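Local coordinates for actin binding protein family protein (Entamoeba histolytica HM-1:IMSS, PDB 6K2F) that probably binds actin monomers and restrains their polymerisation, this piece being an N-terminal ADF-homology domain of the longer protein twinfilin, at residues I2-F12 with I24-I35; G59-R67 with M94-F105. All blocks are in the same frame, centred on the assembly; numbering follows the deposited sequence.

Contact 1 of 2, residues I2-F12 with I24-I35; sequences IELSTDLINKF and IQATIVDETINI
Glu3 and Leu4 form a short parallel bridge to Thr32 and Ile33, after which the chain turns at Ser5 into helix 6-12, whose axis passes 7.0 Å from that of strand 32-35 at 51°. The case illustrates how one strand edge can serve both a strand and a helix start. Ile33 N donates to Glu3 O, and Ile33 O answers by accepting twice from Ser5, from its N at 2.9 Å and from its OG at 3.0 Å. That hydroxyl lies between the backbone N and the carbonyl carbon (chi1 67°), which lets OG also take the N-H of Leu8 at 3.0 Å, an N-cap that closes the first turn. A water donates to the same OG and accepts from Ile35 N, carrying the polar connection two residues along the strand, from Ile33 to Ile35.

Strands 24-29 and 32-35 form a beta hairpin closed by a type II' turn from Val29 to Thr32. Leu8, its CG swung anti to the backbone N, forks over it: CD1 meets Ile24 CG2 at 3.7 Å and also touches Ile35 CG1, while CD2 rests on Ile33 CG2 and Ala26 CB. Ile33 is gripped from two more sides, its CG1 by Ile2 CG2 at 3.6 Å and its CD1 by Leu4 CD1 at 3.7 Å. Ile2 CD1 reaches on to Ile28 CG2. Further along the helix, Lys11 CG is pressed by Ile35 CD1 at 3.3 Å, closer than usual for two carbons.

The N-terminal strand and first helix thus pack on the hairpin as part of the ADF-homology fold. Strand 24-29 pairs on its far side with strand 62-68, through Ile24 with Leu65 and Ala26 with Tyr63. Helices 92-101 and 103-109 cover Ile2, Leu4 and Ile33, and Phe12 meets the ring of Trp80.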
loop_
_atom_site.group_PDB
_atom_site.type_symbol
_atom_site.label_atom_id
_atom_site.label_comp_id
_atom_site.label_asym_id
_atom_site.label_seq_id
_atom_site.Cartn_x
_atom_site.Cartn_y
_atom_site.Cartn_z
ATOM N N ILE A 2 -24.732 -15.735 6.859
ATOM C CA ILE A 2 -24.218 -14.359 6.626
ATOM C C ILE A 2 -23.446 -14.407 5.306
ATOM O O ILE A 2 -22.588 -15.287 5.157
ATOM C CB ILE A 2 -23.319 -13.909 7.793
ATOM C CG1 ILE A 2 -24.068 -13.884 9.131
ATOM C CG2 ILE A 2 -22.670 -12.571 7.506
ATOM C CD1 ILE A 2 -25.130 -12.813 9.227
ATOM N N GLU A 3 -23.720 -13.470 4.404
ATOM C CA GLU A 3 -23.012 -13.362 3.105
ATOM C C GLU A 3 -22.165 -12.095 3.101
ATOM O O GLU A 3 -22.480 -11.169 3.823
ATOM C CB GLU A 3 -24.024 -13.375 1.965
ATOM C CG GLU A 3 -24.807 -14.682 1.881
ATOM C CD GLU A 3 -23.992 -15.920 1.527
ATOM O OE1 GLU A 3 -23.037 -15.780 0.751
ATOM O OE2 GLU A 3 -24.278 -17.008 2.080
ATOM N N LEU A 4 -21.108 -12.059 2.302
ATOM C CA LEU A 4 -20.363 -10.798 2.065
ATOM C C LEU A 4 -21.299 -9.798 1.391
ATOM O O LEU A 4 -22.064 -10.182 0.473
ATOM C CB LEU A 4 -19.143 -11.058 1.181
ATOM C CG LEU A 4 -17.902 -11.613 1.871
ATOM C CD1 LEU A 4 -18.097 -13.052 2.261
ATOM C CD2 LEU A 4 -16.666 -11.475 0.990
ATOM N N SER A 5 -21.201 -8.536 1.791
ATOM C CA SER A 5 -21.969 -7.453 1.144
ATOM C C SER A 5 -21.443 -7.283 -0.278
ATOM O O SER A 5 -20.270 -7.554 -0.529
ATOM C CB SER A 5 -21.911 -6.169 1.896
ATOM O OG SER A 5 -20.611 -5.619 1.898
ATOM N N THR A 6 -22.295 -6.813 -1.175
ATOM C CA THR A 6 -21.878 -6.449 -2.548
ATOM C C THR A 6 -20.740 -5.425 -2.478
ATOM O O THR A 6 -19.769 -5.571 -3.247
ATOM C CB THR A 6 -23.046 -5.894 -3.362
ATOM O OG1 THR A 6 -24.061 -6.893 -3.353
ATOM C CG2 THR A 6 -22.644 -5.554 -4.780
ATOM N N ASP A 7 -20.849 -4.422 -1.601
ATOM C CA ASP A 7 -19.815 -3.361 -1.513
ATOM C C ASP A 7 -18.484 -4.000 -1.131
ATOM O O ASP A 7 -17.467 -3.611 -1.694
ATOM C CB ASP A 7 -20.181 -2.248 -0.529
ATOM C CG ASP A 7 -21.118 -1.192 -1.095
ATOM O OD1 ASP A 7 -21.344 -1.191 -2.325
ATOM O OD2 ASP A 7 -21.615 -0.371 -0.300
ATOM N N LEU A 8 -18.489 -4.935 -0.174
ATOM C CA LEU A 8 -17.232 -5.586 0.280
ATOM C C LEU A 8 -16.649 -6.381 -0.883
ATOM O O LEU A 8 -15.446 -6.291 -1.110
ATOM C CB LEU A 8 -17.490 -6.490 1.492
ATOM C CG LEU A 8 -16.299 -7.338 1.959
ATOM C CD1 LEU A 8 -15.087 -6.467 2.246
ATOM C CD2 LEU A 8 -16.679 -8.151 3.191
ATOM N N ILE A 9 -17.460 -7.161 -1.584
ATOM C CA ILE A 9 -16.943 -7.959 -2.731
ATOM C C ILE A 9 -16.341 -7.007 -3.765
ATOM O O ILE A 9 -15.241 -7.291 -4.243
ATOM C CB ILE A 9 -18.008 -8.868 -3.335
ATOM C CG1 ILE A 9 -18.527 -9.874 -2.306
ATOM C CG2 ILE A 9 -17.454 -9.570 -4.560
ATOM C CD1 ILE A 9 -19.821 -10.527 -2.693
ATOM N N ASN A 10 -17.046 -5.941 -4.128
ATOM C CA ASN A 10 -16.559 -4.958 -5.132
ATOM C C ASN A 10 -15.210 -4.364 -4.692
ATOM O O ASN A 10 -14.295 -4.274 -5.536
ATOM C CB ASN A 10 -17.586 -3.850 -5.368
ATOM C CG ASN A 10 -17.074 -2.755 -6.282
ATOM O OD1 ASN A 10 -17.158 -1.571 -5.957
ATOM N ND2 ASN A 10 -16.529 -3.148 -7.423
ATOM N N LYS A 11 -15.112 -3.900 -3.444
ATOM C CA LYS A 11 -13.895 -3.210 -2.961
ATOM C C LYS A 11 -12.752 -4.223 -2.921
ATOM O O LYS A 11 -11.622 -3.875 -3.297
ATOM C CB LYS A 11 -14.125 -2.578 -1.588
ATOM C CG LYS A 11 -15.086 -1.396 -1.549
ATOM C CD LYS A 11 -14.843 -0.281 -2.551
ATOM C CE LYS A 11 -16.004 0.692 -2.611
ATOM N NZ LYS A 11 -17.284 0.001 -2.897
ATOM N N PHE A 12 -13.028 -5.452 -2.487
ATOM C CA PHE A 12 -12.027 -6.538 -2.480
ATOM C C PHE A 12 -11.517 -6.774 -3.893
ATOM O O PHE A 12 -10.292 -6.779 -4.108
ATOM C CB PHE A 12 -12.582 -7.837 -1.904
ATOM C CG PHE A 12 -11.539 -8.920 -1.948
ATOM C CD1 PHE A 12 -10.595 -9.012 -0.936
ATOM C CD2 PHE A 12 -11.452 -9.764 -3.034
ATOM C CE1 PHE A 12 -9.619 -9.993 -0.997
ATOM C CE2 PHE A 12 -10.455 -10.721 -3.098
ATOM C CZ PHE A 12 -9.544 -10.825 -2.078
ATOM N N ILE A 24 -8.501 -4.595 4.130
ATOM C CA ILE A 24 -9.922 -4.233 4.354
ATOM C C ILE A 24 -10.333 -4.868 5.668
ATOM O O ILE A 24 -10.154 -6.062 5.832
ATOM C CB ILE A 24 -10.818 -4.721 3.209
ATOM C CG1 ILE A 24 -10.355 -4.163 1.865
ATOM C CG2 ILE A 24 -12.269 -4.382 3.518
ATOM C CD1 ILE A 24 -10.958 -4.877 0.655
ATOM N N GLN A 25 -10.806 -4.063 6.597
ATOM C CA GLN A 25 -11.388 -4.580 7.849
ATOM C C GLN A 25 -12.873 -4.731 7.590
ATOM O O GLN A 25 -13.454 -3.807 6.957
ATOM C CB GLN A 25 -11.158 -3.646 9.024
ATOM C CG GLN A 25 -11.667 -4.217 10.344
ATOM C CD GLN A 25 -11.338 -3.272 11.468
ATOM O OE1 GLN A 25 -11.286 -2.062 11.281
ATOM N NE2 GLN A 25 -11.125 -3.827 12.641
ATOM N N ALA A 26 -13.449 -5.850 8.007
ATOM C CA ALA A 26 -14.888 -6.096 7.791
ATOM C C ALA A 26 -15.510 -6.594 9.089
ATOM O O ALA A 26 -14.839 -7.267 9.869
ATOM C CB ALA A 26 -15.086 -7.077 6.667
ATOM N N THR A 27 -16.778 -6.283 9.303
ATOM C CA THR A 27 -17.540 -6.798 10.457
ATOM C C THR A 27 -18.897 -7.281 9.970
ATOM O O THR A 27 -19.364 -6.862 8.895
ATOM C CB THR A 27 -17.724 -5.774 11.586
ATOM O OG1 THR A 27 -18.438 -4.642 11.089
ATOM C CG2 THR A 27 -16.403 -5.311 12.154
ATOM N N ILE A 28 -19.533 -8.109 10.783
ATOM C CA ILE A 28 -20.902 -8.597 10.493
ATOM C C ILE A 28 -21.884 -7.541 11.011
ATOM O O ILE A 28 -21.919 -7.259 12.228
ATOM C CB ILE A 28 -21.099 -9.993 11.105
ATOM C CG1 ILE A 28 -20.046 -10.960 10.562
ATOM C CG2 ILE A 28 -22.521 -10.473 10.866
ATOM C CD1 ILE A 28 -20.056 -12.349 11.184
ATOM N N VAL A 29 -22.678 -6.997 10.092
ATOM C CA VAL A 29 -23.651 -5.908 10.328
ATOM C C VAL A 29 -24.930 -6.342 9.628
ATOM O O VAL A 29 -24.872 -6.668 8.430
ATOM C CB VAL A 29 -23.166 -4.547 9.801
ATOM C CG1 VAL A 29 -24.240 -3.479 9.975
ATOM C CG2 VAL A 29 -21.890 -4.103 10.478
ATOM N N ASP A 30 -26.053 -6.323 10.331
ATOM C CA ASP A 30 -27.348 -6.693 9.720
ATOM C C ASP A 30 -27.191 -8.143 9.245
ATOM O O ASP A 30 -26.904 -8.971 10.105
ATOM C CB ASP A 30 -27.726 -5.600 8.717
ATOM C CG ASP A 30 -27.984 -4.248 9.388
ATOM O OD1 ASP A 30 -28.153 -4.228 10.647
ATOM O OD2 ASP A 30 -28.048 -3.226 8.652
ATOM N N GLU A 31 -27.337 -8.444 7.951
ATOM C CA GLU A 31 -27.282 -9.857 7.470
ATOM C C GLU A 31 -25.985 -10.095 6.688
ATOM O O GLU A 31 -25.863 -11.166 6.050
ATOM C CB GLU A 31 -28.518 -10.216 6.635
ATOM C CG GLU A 31 -29.139 -9.062 5.859
ATOM C CD GLU A 31 -30.441 -9.428 5.170
ATOM O OE1 GLU A 31 -31.257 -10.143 5.788
ATOM O OE2 GLU A 31 -30.623 -9.003 4.017
ATOM N N THR A 32 -25.047 -9.142 6.713
ATOM C CA THR A 32 -23.934 -9.180 5.740
ATOM C C THR A 32 -22.610 -8.906 6.439
ATOM O O THR A 32 -22.561 -8.391 7.557
ATOM C CB THR A 32 -24.164 -8.256 4.537
ATOM O OG1 THR A 32 -24.491 -6.953 5.025
ATOM C CG2 THR A 32 -25.259 -8.761 3.620
ATOM N N ILE A 33 -21.534 -9.292 5.770
ATOM C CA ILE A 33 -20.186 -8.801 6.112
ATOM C C ILE A 33 -19.945 -7.487 5.378
ATOM O O ILE A 33 -19.953 -7.489 4.144
ATOM C CB ILE A 33 -19.108 -9.848 5.812
ATOM C CG1 ILE A 33 -19.536 -11.260 6.209
ATOM C CG2 ILE A 33 -17.847 -9.449 6.534
ATOM C CD1 ILE A 33 -18.487 -12.289 5.866
ATOM N N ASN A 34 -19.719 -6.416 6.132
ATOM C CA ASN A 34 -19.620 -5.037 5.615
ATOM C C ASN A 34 -18.204 -4.510 5.820
ATOM O O ASN A 34 -17.561 -4.861 6.814
ATOM C CB ASN A 34 -20.625 -4.115 6.304
ATOM C CG ASN A 34 -22.059 -4.419 5.931
ATOM O OD1 ASN A 34 -22.329 -5.372 5.207
ATOM N ND2 ASN A 34 -22.989 -3.595 6.380
ATOM N N ILE A 35 -17.782 -3.613 4.938
ATOM C CA ILE A 35 -16.524 -2.842 5.086
ATOM C C ILE A 35 -16.636 -2.005 6.361
ATOM O O ILE A 35 -17.658 -1.267 6.515
ATOM C CB ILE A 35 -16.276 -1.919 3.888
ATOM C CG1 ILE A 35 -16.164 -2.688 2.571
ATOM C CG2 ILE A 35 -15.054 -1.055 4.142
ATOM C CD1 ILE A 35 -16.451 -1.829 1.373
HETATM O O HOH W 1 -19.928 -2.902 2.936
#

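Contact 2 of 2, residues G59-R67 with M94-F105; sequences GEPSYILFR and MKMLYSSTKARF
Strand 62-67 and helix 94-101 run in nearly the same direction, 23° apart, with axes 10.1 Å from each other at their closest, and the chain then continues through Lys102 to Phe105, which packs against Tyr63 and Leu65. The contact is a worked example of an aromatic cluster built between a sheet and the helices packed on it. Tyr63 is its centre. With CG beside the backbone N (chi1 -57°), the ring projects between Tyr98 and Phe105, which lie over opposite faces. Phe105 comes edge-on in a T-shaped arrangement, centroids 4.8 Å apart and planes at 72°, with CZ 3.5 Å from Tyr63 CD2. Tyr98 meets the other face obliquely, its CD2 3.5 Å from Tyr63 CZ, and Lys102 CG lies at the ring's edge.

The phenol of Tyr63 ends on the helix backbone: OH donates to Tyr98 O at 2.6 Å, in the carbonyl plane and on a lone pair, while Thr101 CB packs against the Tyr63 hydroxyl oxygen. Thr101 OG1 itself bonds back to Leu97 O. Pro61 covers the Tyr98 ring in a CH-pi contact, CB standing 3.5 Å from the centroid and almost on the ring normal. Beyond Tyr63, Leu65 CD2 lies 3.7 Å from Phe105 CD1.

Tyr98 has its own polar commitment, since its OH bonds to Ile28 N in the adjoining strand. The chemistry is thus mostly apolar and aromatic, but each tyrosine hydroxyl has a backbone partner. Tyr98 O accepts a short bond from the Tyr63 hydroxyl beside the weak one from Lys102 N.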
loop_
_atom_site.group_PDB
_atom_site.type_symbol
_atom_site.label_atom_id
_atom_site.label_comp_id
_atom_site.label_asym_id
_atom_site.label_seq_id
_atom_site.Cartn_x
_atom_site.Cartn_y
_atom_site.Cartn_z
ATOM N N GLY A 59 -12.100 -6.781 22.349
ATOM C CA GLY A 59 -13.362 -7.454 22.713
ATOM C C GLY A 59 -14.361 -7.484 21.584
ATOM O O GLY A 59 -15.401 -8.135 21.791
ATOM N N GLU A 60 -14.092 -6.809 20.450
ATOM C CA GLU A 60 -15.026 -6.740 19.288
ATOM C C GLU A 60 -14.451 -7.581 18.155
ATOM O O GLU A 60 -13.420 -7.225 17.611
ATOM C CB GLU A 60 -15.186 -5.294 18.835
ATOM C CG GLU A 60 -15.888 -4.419 19.859
ATOM C CD GLU A 60 -16.308 -3.037 19.364
ATOM O OE1 GLU A 60 -16.126 -2.735 18.154
ATOM O OE2 GLU A 60 -16.795 -2.254 20.200
ATOM N N PRO A 61 -15.075 -8.714 17.774
ATOM C CA PRO A 61 -14.583 -9.494 16.656
ATOM C C PRO A 61 -14.554 -8.656 15.376
ATOM O O PRO A 61 -15.401 -7.858 15.129
ATOM C CB PRO A 61 -15.534 -10.684 16.566
ATOM C CG PRO A 61 -16.159 -10.769 17.941
ATOM C CD PRO A 61 -16.244 -9.336 18.411
ATOM N N SER A 62 -13.536 -8.902 14.552
ATOM C CA SER A 62 -13.485 -8.327 13.191
ATOM C C SER A 62 -12.634 -9.208 12.308
ATOM O O SER A 62 -11.853 -10.036 12.825
ATOM C CB SER A 62 -13.045 -6.884 13.144
ATOM O OG SER A 62 -11.708 -6.710 13.571
ATOM N N TYR A 63 -12.831 -9.070 11.009
ATOM C CA TYR A 63 -11.970 -9.703 10.002
ATOM C C TYR A 63 -11.071 -8.661 9.364
ATOM O O TYR A 63 -11.491 -7.528 9.121
ATOM C CB TYR A 63 -12.801 -10.319 8.894
ATOM C CG TYR A 63 -13.817 -11.331 9.334
ATOM C CD1 TYR A 63 -13.435 -12.561 9.824
ATOM C CD2 TYR A 63 -15.171 -11.076 9.200
ATOM C CE1 TYR A 63 -14.372 -13.513 10.193
ATOM C CE2 TYR A 63 -16.116 -12.025 9.527
ATOM C CZ TYR A 63 -15.727 -13.246 10.035
ATOM O OH TYR A 63 -16.703 -14.141 10.380
ATOM N N ILE A 64 -9.866 -9.079 9.003
ATOM C CA ILE A 64 -8.960 -8.250 8.161
ATOM C C ILE A 64 -8.575 -9.088 6.949
ATOM O O ILE A 64 -8.067 -10.183 7.125
ATOM C CB ILE A 64 -7.665 -7.835 8.876
ATOM C CG1 ILE A 64 -7.896 -7.216 10.253
ATOM C CG2 ILE A 64 -6.877 -6.921 7.941
ATOM C CD1 ILE A 64 -8.399 -5.844 10.195
ATOM N N LEU A 65 -8.873 -8.585 5.759
ATOM C CA LEU A 65 -8.388 -9.173 4.496
ATOM C C LEU A 65 -7.100 -8.446 4.144
ATOM O O LEU A 65 -7.169 -7.257 3.837
ATOM C CB LEU A 65 -9.455 -9.019 3.419
ATOM C CG LEU A 65 -10.814 -9.584 3.792
ATOM C CD1 LEU A 65 -11.818 -9.333 2.693
ATOM C CD2 LEU A 65 -10.704 -11.056 4.110
ATOM N N PHE A 66 -5.980 -9.125 4.300
ATOM C CA PHE A 66 -4.644 -8.500 4.246
ATOM C C PHE A 66 -3.920 -9.027 3.002
ATOM O O PHE A 66 -3.639 -10.209 2.870
ATOM C CB PHE A 66 -3.880 -8.799 5.526
ATOM C CG PHE A 66 -2.659 -7.943 5.707
ATOM C CD1 PHE A 66 -1.490 -8.268 5.044
ATOM C CD2 PHE A 66 -2.672 -6.846 6.557
ATOM C CE1 PHE A 66 -0.354 -7.502 5.216
ATOM C CE2 PHE A 66 -1.542 -6.052 6.687
ATOM C CZ PHE A 66 -0.387 -6.390 6.027
ATOM N N ARG A 67 -3.588 -8.123 2.113
ATOM C CA ARG A 67 -2.988 -8.478 0.805
ATOM C C ARG A 67 -1.507 -8.821 0.983
ATOM O O ARG A 67 -0.788 -8.049 1.615
ATOM C CB ARG A 67 -3.159 -7.318 -0.171
ATOM C CG ARG A 67 -2.749 -7.670 -1.592
ATOM C CD ARG A 67 -2.901 -6.515 -2.566
ATOM N NE ARG A 67 -2.202 -5.322 -2.109
ATOM C CZ ARG A 67 -0.891 -5.123 -2.142
ATOM N NH1 ARG A 67 -0.078 -6.049 -2.623
ATOM N NH2 ARG A 67 -0.384 -3.986 -1.700
ATOM N N MET A 94 -21.723 -14.439 19.275
ATOM C CA MET A 94 -20.872 -13.634 18.376
ATOM C C MET A 94 -19.634 -14.451 17.982
ATOM O O MET A 94 -19.245 -14.408 16.818
ATOM C CB MET A 94 -20.448 -12.319 19.035
ATOM C CG MET A 94 -21.594 -11.339 19.167
ATOM S SD MET A 94 -22.006 -10.642 17.545
ATOM C CE MET A 94 -20.603 -9.548 17.321
ATOM N N LYS A 95 -19.024 -15.176 18.914
ATOM C CA LYS A 95 -17.824 -15.974 18.579
ATOM C C LYS A 95 -18.207 -17.066 17.590
ATOM O O LYS A 95 -17.442 -17.277 16.624
ATOM C CB LYS A 95 -17.211 -16.617 19.816
ATOM C CG LYS A 95 -16.586 -15.642 20.780
ATOM C CD LYS A 95 -15.675 -16.325 21.775
ATOM C CE LYS A 95 -16.399 -17.215 22.740
ATOM N NZ LYS A 95 -15.436 -17.829 23.690
ATOM N N MET A 96 -19.363 -17.700 17.784
ATOM C CA MET A 96 -19.807 -18.802 16.895
ATOM C C MET A 96 -20.106 -18.212 15.513
ATOM O O MET A 96 -19.677 -18.802 14.508
ATOM C CB MET A 96 -21.055 -19.518 17.419
ATOM C CG MET A 96 -20.832 -20.353 18.679
ATOM S SD MET A 96 -19.441 -21.536 18.607
ATOM C CE MET A 96 -18.154 -20.582 19.410
ATOM N N LEU A 97 -20.798 -17.074 15.466
ATOM C CA LEU A 97 -21.136 -16.419 14.180
ATOM C C LEU A 97 -19.849 -16.038 13.450
ATOM O O LEU A 97 -19.737 -16.332 12.257
ATOM C CB LEU A 97 -21.976 -15.170 14.434
ATOM C CG LEU A 97 -22.616 -14.576 13.184
ATOM C CD1 LEU A 97 -23.612 -15.544 12.562
ATOM C CD2 LEU A 97 -23.297 -13.261 13.515
ATOM N N TYR A 98 -18.879 -15.410 14.114
ATOM C CA TYR A 98 -17.631 -14.995 13.428
ATOM C C TYR A 98 -16.809 -16.213 13.021
ATOM O O TYR A 98 -16.216 -16.211 11.948
ATOM C CB TYR A 98 -16.810 -14.026 14.274
ATOM C CG TYR A 98 -17.228 -12.602 14.045
ATOM C CD1 TYR A 98 -18.302 -12.047 14.723
ATOM C CD2 TYR A 98 -16.576 -11.833 13.108
ATOM C CE1 TYR A 98 -18.673 -10.729 14.491
ATOM C CE2 TYR A 98 -16.915 -10.520 12.875
ATOM C CZ TYR A 98 -17.990 -9.970 13.549
ATOM O OH TYR A 98 -18.379 -8.669 13.330
ATOM N N SER A 99 -16.746 -17.229 13.869
ATOM C CA SER A 99 -15.944 -18.439 13.568
ATOM C C SER A 99 -16.551 -19.171 12.364
ATOM O O SER A 99 -15.794 -19.507 11.426
ATOM C CB SER A 99 -15.841 -19.314 14.795
ATOM O OG SER A 99 -15.213 -20.548 14.481
ATOM N N SER A 100 -17.865 -19.403 12.359
ATOM C CA SER A 100 -18.551 -20.174 11.281
ATOM C C SER A 100 -18.541 -19.381 9.960
ATOM O O SER A 100 -18.532 -20.010 8.883
ATOM C CB SER A 100 -19.950 -20.558 11.668
ATOM O OG SER A 100 -20.762 -19.408 11.814
ATOM N N THR A 101 -18.530 -18.050 10.025
ATOM C CA THR A 101 -18.631 -17.166 8.825
ATOM C C THR A 101 -17.251 -17.003 8.163
ATOM O O THR A 101 -17.216 -16.599 6.975
ATOM C CB THR A 101 -19.301 -15.841 9.210
ATOM O OG1 THR A 101 -20.607 -16.134 9.706
ATOM C CG2 THR A 101 -19.362 -14.852 8.072
ATOM N N LYS A 102 -16.150 -17.366 8.833
ATOM C CA LYS A 102 -14.785 -17.331 8.225
ATOM C C LYS A 102 -14.793 -18.019 6.859
ATOM O O LYS A 102 -14.121 -17.526 5.939
ATOM C CB LYS A 102 -13.744 -18.064 9.078
ATOM C CG LYS A 102 -13.162 -17.298 10.252
ATOM C CD LYS A 102 -11.915 -17.974 10.808
ATOM C CE LYS A 102 -12.206 -19.292 11.501
ATOM N NZ LYS A 102 -10.986 -19.863 12.128
ATOM N N ALA A 103 -15.476 -19.154 6.734
ATOM C CA ALA A 103 -15.424 -20.011 5.525
ATOM C C ALA A 103 -16.064 -19.276 4.344
ATOM O O ALA A 103 -15.770 -19.637 3.190
ATOM C CB ALA A 103 -16.097 -21.338 5.772
ATOM N N ARG A 104 -16.904 -18.272 4.617
ATOM C CA ARG A 104 -17.640 -17.570 3.539
ATOM C C ARG A 104 -16.632 -16.814 2.660
ATOM O O ARG A 104 -16.935 -16.630 1.484
ATOM C CB ARG A 104 -18.710 -16.632 4.111
ATOM C CG ARG A 104 -19.907 -16.469 3.186
ATOM C CD ARG A 104 -20.815 -17.690 3.191
ATOM N NE ARG A 104 -21.353 -17.915 4.526
ATOM C CZ ARG A 104 -21.040 -18.924 5.336
ATOM N NH1 ARG A 104 -20.186 -19.859 4.952
ATOM N NH2 ARG A 104 -21.589 -19.006 6.536
ATOM N N PHE A 105 -15.465 -16.400 3.167
ATOM C CA PHE A 105 -14.498 -15.610 2.358
ATOM C C PHE A 105 -13.985 -16.471 1.200
ATOM O O PHE A 105 -14.053 -16.011 0.051
ATOM C CB PHE A 105 -13.379 -15.029 3.222
ATOM C CG PHE A 105 -13.867 -13.921 4.125
ATOM C CD1 PHE A 105 -14.017 -12.632 3.648
ATOM C CD2 PHE A 105 -14.204 -14.172 5.446
ATOM C CE1 PHE A 105 -14.495 -11.615 4.460
ATOM C CE2 PHE A 105 -14.676 -13.151 6.258
ATOM C CZ PHE A 105 -14.819 -11.879 5.771
#

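How the contacts relate
From the N terminus, contact 1 closes first, when hairpin 24-35 returns to 2-12 after 11 residues, most of them the rest of helix 6-18. Contact 2 opens only afterwards and closes a longer excursion, 26 residues that include the sheet strand 77-85. The two are therefore in series, neither nested nor crossed. They nevertheless meet: strands 23-29 and 62-68 are neighbours in the sheet, Thr27 packs on Tyr98, and Ile33 packs against Thr101. Together they tie helix 6-18 and helices 92-101 and 103-109 onto one mixed sheet that includes the hairpin, the core of the ADF-homology fold.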